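Local coordinates for protein flavin-dependent monooxygenase, oxygenase subunit HsaA (PDB 2RFQ) that hydroxylates the steroid-derived phenol 3-HSA ortho to its hydroxyl group, using FMNH2 and molecular oxygen, during bacterial breakdown of cholesterol, at residues Tyr305-Val309 / Ala310-Val314; Val314-Glu317 / Leu318-Ala322. One frame throughout, in Å; residues are numbered along the deposited sequence. Where two conformers were deposited one is given.

Contact 1 (Tyr305-Val309 / Ala310-Val314)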
loop_
_atom_site.group_PDB
_atom_site.type_symbol
_atom_site.label_atom_id
_atom_site.label_comp_id
_atom_site.label_asym_id
_atom_site.label_seq_id
_atom_site.Cartn_x
_atom_site.Cartn_y
_atom_site.Cartn_z
ATOM N N TYR A 305 -13.653 -21.605 -20.384
ATOM C CA TYR A 305 -13.570 -22.316 -21.670
ATOM C C TYR A 305 -13.687 -23.819 -21.463
ATOM O O TYR A 305 -14.357 -24.513 -22.235
ATOM C CB TYR A 305 -12.247 -21.976 -22.363
ATOM C CG TYR A 305 -12.133 -22.512 -23.766
ATOM C CD1 TYR A 305 -13.047 -22.128 -24.772
ATOM C CD2 TYR A 305 -11.100 -23.400 -24.103
ATOM C CE1 TYR A 305 -12.933 -22.618 -26.080
ATOM C CE2 TYR A 305 -10.972 -23.881 -25.398
ATOM C CZ TYR A 305 -11.882 -23.494 -26.378
ATOM O OH TYR A 305 -11.743 -23.990 -27.652
ATOM N N ALA A 306 -13.039 -24.321 -20.412
ATOM C CA ALA A 306 -13.125 -25.770 -20.108
ATOM C C ALA A 306 -14.569 -26.204 -19.879
ATOM O O ALA A 306 -14.978 -27.293 -20.309
ATOM C CB ALA A 306 -12.272 -26.121 -18.898
ATOM N N LEU A 307 -15.342 -25.360 -19.188
ATOM C CA LEU A 307 -16.739 -25.697 -18.935
ATOM C C LEU A 307 -17.502 -25.759 -20.253
ATOM O O LEU A 307 -18.271 -26.674 -20.480
ATOM C CB LEU A 307 -17.372 -24.700 -17.956
ATOM C CG LEU A 307 -16.853 -24.795 -16.527
ATOM C CD1 LEU A 307 -17.233 -23.525 -15.770
ATOM C CD2 LEU A 307 -17.488 -26.019 -15.860
ATOM N N LEU A 308 -17.275 -24.783 -21.133
ATOM C CA LEU A 308 -17.943 -24.751 -22.419
ATOM C C LEU A 308 -17.592 -25.973 -23.270
ATOM O O LEU A 308 -18.460 -26.564 -23.891
ATOM C CB LEU A 308 -17.610 -23.471 -23.180
ATOM C CG LEU A 308 -18.171 -22.207 -22.485
ATOM C CD1 LEU A 308 -17.609 -20.985 -23.210
ATOM C CD2 LEU A 308 -19.694 -22.219 -22.538
ATOM N N VAL A 309 -16.310 -26.318 -23.293
ATOM C CA VAL A 309 -15.851 -27.475 -24.058
ATOM C C VAL A 309 -16.553 -28.743 -23.537
ATOM O O VAL A 309 -16.846 -29.671 -24.303
ATOM C CB VAL A 309 -14.304 -27.583 -24.036
ATOM C CG1 VAL A 309 -13.833 -28.926 -24.618
ATOM C CG2 VAL A 309 -13.688 -26.432 -24.837
ATOM N N ALA A 310 -16.834 -28.758 -22.241
ATOM C CA ALA A 310 -17.546 -29.872 -21.602
ATOM C C ALA A 310 -19.083 -29.790 -21.733
ATOM O O ALA A 310 -19.812 -30.611 -21.155
ATOM C CB ALA A 310 -17.120 -29.963 -20.152
ATOM N N GLY A 311 -19.571 -28.825 -22.513
ATOM C CA GLY A 311 -21.020 -28.671 -22.785
ATOM C C GLY A 311 -21.833 -28.044 -21.661
ATOM O O GLY A 311 -23.064 -28.090 -21.674
ATOM N N GLU A 312 -21.126 -27.450 -20.702
ATOM C CA GLU A 312 -21.736 -26.829 -19.530
ATOM C C GLU A 312 -21.864 -25.334 -19.691
ATOM O O GLU A 312 -21.151 -24.731 -20.494
ATOM C CB GLU A 312 -20.879 -27.092 -18.293
ATOM C CG GLU A 312 -20.824 -28.561 -17.934
ATOM C CD GLU A 312 -20.026 -28.835 -16.691
ATOM O OE1 GLU A 312 -20.051 -28.005 -15.755
ATOM O OE2 GLU A 312 -19.374 -29.896 -16.647
ATOM N N GLU A 313 -22.781 -24.753 -18.919
ATOM C CA GLU A 313 -22.873 -23.299 -18.800
ATOM C C GLU A 313 -21.700 -22.761 -17.975
ATOM O O GLU A 313 -21.108 -23.478 -17.174
ATOM C CB GLU A 313 -24.223 -22.882 -18.181
ATOM C CG GLU A 313 -24.377 -23.090 -16.663
ATOM C CD GLU A 313 -25.210 -21.997 -15.980
ATOM O OE1 GLU A 313 -24.890 -21.649 -14.815
ATOM O OE2 GLU A 313 -26.178 -21.478 -16.597
ATOM N N VAL A 314 -21.372 -21.491 -18.178
ATOM C CA VAL A 314 -20.404 -20.807 -17.329
ATOM C C VAL A 314 -21.211 -20.226 -16.167
ATOM O O VAL A 314 -22.132 -19.437 -16.403
ATOM C CB VAL A 314 -19.696 -19.640 -18.072
ATOM C CG1 VAL A 314 -18.830 -18.860 -17.098
ATOM C CG2 VAL A 314 -18.846 -20.163 -19.250
#

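Contact 2 (Val314-Glu317 / Leu318-Ala322)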
loop_
_atom_site.group_PDB
_atom_site.type_symbol
_atom_site.label_atom_id
_atom_site.label_comp_id
_atom_site.label_asym_id
_atom_site.label_seq_id
_atom_site.Cartn_x
_atom_site.Cartn_y
_atom_site.Cartn_z
ATOM N N VAL A 314 -21.372 -21.491 -18.178
ATOM C CA VAL A 314 -20.404 -20.807 -17.329
ATOM C C VAL A 314 -21.211 -20.226 -16.167
ATOM O O VAL A 314 -22.132 -19.437 -16.403
ATOM C CB VAL A 314 -19.696 -19.640 -18.072
ATOM C CG1 VAL A 314 -18.830 -18.860 -17.098
ATOM C CG2 VAL A 314 -18.846 -20.163 -19.250
ATOM N N PRO A 315 -20.919 -20.657 -14.928
ATOM C CA PRO A 315 -21.757 -20.115 -13.857
ATOM C C PRO A 315 -21.481 -18.660 -13.580
ATOM O O PRO A 315 -20.352 -18.189 -13.759
ATOM C CB PRO A 315 -21.411 -20.981 -12.638
ATOM C CG PRO A 315 -20.116 -21.584 -12.924
ATOM C CD PRO A 315 -19.946 -21.644 -14.436
ATOM N N PHE A 316 -22.516 -17.965 -13.111
ATOM C CA PHE A 316 -22.395 -16.562 -12.810
ATOM C C PHE A 316 -21.287 -16.260 -11.808
ATOM O O PHE A 316 -20.578 -15.248 -11.972
ATOM C CB PHE A 316 -23.730 -16.002 -12.337
ATOM C CG PHE A 316 -23.811 -14.508 -12.418
ATOM C CD1 PHE A 316 -23.727 -13.857 -13.654
ATOM C CD2 PHE A 316 -23.953 -13.744 -11.261
ATOM C CE1 PHE A 316 -23.792 -12.468 -13.730
ATOM C CE2 PHE A 316 -24.030 -12.363 -11.333
ATOM C CZ PHE A 316 -23.943 -11.722 -12.568
ATOM N N GLU A 317 -21.107 -17.128 -10.798
ATOM C CA GLU A 317 -20.054 -16.898 -9.802
ATOM C C GLU A 317 -18.682 -16.811 -10.460
ATOM O O GLU A 317 -17.842 -15.995 -10.044
ATOM C CB GLU A 317 -20.064 -17.930 -8.654
ATOM C CG GLU A 317 -19.608 -19.367 -9.007
ATOM C CD GLU A 317 -18.066 -19.624 -8.974
ATOM O OE1 GLU A 317 -17.642 -20.574 -9.682
ATOM O OE2 GLU A 317 -17.288 -18.927 -8.258
ATOM N N LEU A 318 -18.451 -17.630 -11.499
ATOM C CA LEU A 318 -17.178 -17.579 -12.215
ATOM C C LEU A 318 -17.027 -16.289 -13.032
ATOM O O LEU A 318 -15.946 -15.689 -13.059
ATOM C CB LEU A 318 -17.027 -18.824 -13.095
ATOM C CG LEU A 318 -15.789 -18.920 -13.988
ATOM C CD1 LEU A 318 -14.481 -18.692 -13.240
ATOM C CD2 LEU A 318 -15.782 -20.289 -14.714
ATOM N N ARG A 319 -18.108 -15.867 -13.683
ATOM C CA ARG A 319 -18.087 -14.602 -14.423
ATOM C C ARG A 319 -17.759 -13.448 -13.471
ATOM O O ARG A 319 -17.030 -12.527 -13.841
ATOM C CB ARG A 319 -19.425 -14.372 -15.131
ATOM C CG ARG A 319 -19.541 -15.243 -16.392
ATOM C CD ARG A 319 -20.973 -15.358 -16.857
ATOM N NE ARG A 319 -21.538 -14.068 -17.212
ATOM C CZ ARG A 319 -22.828 -13.855 -17.477
ATOM N NH1 ARG A 319 -23.707 -14.868 -17.435
ATOM N NH2 ARG A 319 -23.257 -12.626 -17.790
ATOM N N LEU A 320 -18.279 -13.522 -12.238
ATOM C CA LEU A 320 -17.970 -12.488 -11.235
ATOM C C LEU A 320 -16.505 -12.530 -10.810
ATOM O O LEU A 320 -15.834 -11.474 -10.711
ATOM C CB LEU A 320 -18.872 -12.638 -9.993
ATOM C CG LEU A 320 -20.339 -12.274 -10.230
ATOM C CD1 LEU A 320 -21.210 -12.785 -9.064
ATOM C CD2 LEU A 320 -20.518 -10.770 -10.407
ATOM N N ARG A 321 -15.990 -13.744 -10.564
ATOM C CA ARG A 321 -14.559 -13.886 -10.233
ATOM C C ARG A 321 -13.662 -13.374 -11.368
ATOM O O ARG A 321 -12.621 -12.750 -11.119
ATOM C CB ARG A 321 -14.173 -15.336 -9.891
ATOM C CG ARG A 321 -14.614 -15.713 -8.490
ATOM C CD ARG A 321 -14.008 -17.033 -8.055
ATOM N NE ARG A 321 -14.687 -18.145 -8.696
ATOM C CZ ARG A 321 -14.150 -18.999 -9.551
ATOM N NH1 ARG A 321 -12.866 -18.898 -9.906
ATOM N NH2 ARG A 321 -14.910 -19.980 -10.037
ATOM N N ALA A 322 -14.069 -13.645 -12.605
ATOM C CA ALA A 322 -13.320 -13.214 -13.774
ATOM C C ALA A 322 -13.181 -11.703 -13.778
ATOM O O ALA A 322 -12.089 -11.177 -13.911
ATOM C CB ALA A 322 -13.979 -13.725 -15.068
HETATM O O HOH W 1 -23.789 -17.290 -16.016
HETATM O O HOH W 2 -23.259 -17.934 -18.250
#

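Contact 1 (Tyr305-Val309 / Ala310-Val314)
Leu-307 and Glu-312 face each other across a Schellman motif, the turn that closes helix 277-309 in the C-terminal helical domain of this acyl-CoA-dehydrogenase-like fold. Two backbone bonds define it: Glu-312 N reaches back to Leu-307 O at 3.0 Å, and inside that loop Gly-311 N bonds Leu-308 O at 2.9 Å. Just before them Ala-310 N still makes the helical bond to Ala-306 O. Gly-311 is the C-prime residue of the motif, and its positive phi (77°) turns the chain out of the helix.

The turn also sends the following residues back along the helix. Leu-308 points its CA-CB bond away from them, yet with CG anti to its carbonyl carbon (chi1 -66°) the branch returns, and Leu-308 CG lies 3.9 Å from Val-314 CG2. The methyl carbon Leu-308 CD2 rests 3.6 Å from Glu-312 O. Beyond the two segments, Leu-308 also touches Met-231, and Leu-307 touches Pro-315 and Leu-318, the last two joining this surface turn to the start of the next helix. The extended Glu-312 side chain crosses that of Leu-307 at a slant, bringing carboxylate oxygen OE1 of Glu-312 within 3.2 Å of Leu-307 CD2.

Contact 2 (Val314-Glu317 / Leu318-Ala322)
Arg-319 lies along the first turn of helix 316-344, where Pro-315 holds the N-cap position, and its side chain runs back over the residues that start the helix. Arg-319 CB is packed 3.5 Å from Phe-316 O. Next, Arg-319 CG rests on Val-314 CG1 at 3.8 Å, with CD close to the same methyl; the Val-314 and Arg-319 side chains cross nearly at right angles. A bend at chi3 (61°) then brings the Arg-319 guanidinium to the rim of the Phe-316 ring. The planes are almost perpendicular: Arg-319 CZ lies in the ring plane at its edge, and Phe-316 CD1 stands 3.9 Å above the centre of one guanidinium face. The Arg-319 guanidinium thus meets the ring at its edge and does not stack over its face. At the tip, water links NH1 to Val-314 O; two positions are modelled, too close together to be filled at the same time. NH2 makes a salt bridge with the C-terminal carboxylate of Val-394.

Leu-320 comes to the same ring from another direction, its CG 4.3 Å from the Phe-316 ring centroid in an off-centre CH-pi contact. The helical backbone fixes this spacing, Leu-320 N bonding Phe-316 O. At the N-cap, Pro-315 O accepts from Arg-319 N and, weakly, from Leu-318 N.

One turn separates Glu-317 from Arg-321, an i to i+4 salt bridge along the helix. Glu-317 folds back at chi2 (84°), and the two side chains lie side by side, their flat groups 23° apart. Arg-321 grips side-on, with both oxygens in the guanidinium plane but the nitrogens somewhat out of the carboxylate plane: Arg-321 NE meets the syn side of Glu-317 OE2 at 2.8 Å, and Arg-321 NH2 meets the syn side of Glu-317 OE1, also at 2.8 Å.

How the contacts relate
Contact 1 comes first along the chain and runs directly into contact 2, with Val-314 common to both and their centres about 12 Å apart. Together they form the connection between helix 277-309 and helix 316-344, two successive helices in the C-terminal helical domain of the acyl-CoA dehydrogenase fold: one contact ends the first helix, the other starts the second. The two ends also pack directly, Leu-307 CD1 lying 3.6 Å from Pro-315 CD and 3.7 Å from Leu-318 CD2. Contact 1 is on the surface and contact 2 partly buried, where the C-terminus returns to the helix start. Both lie away from the probable FMN site and from the bound sulfonate ligand.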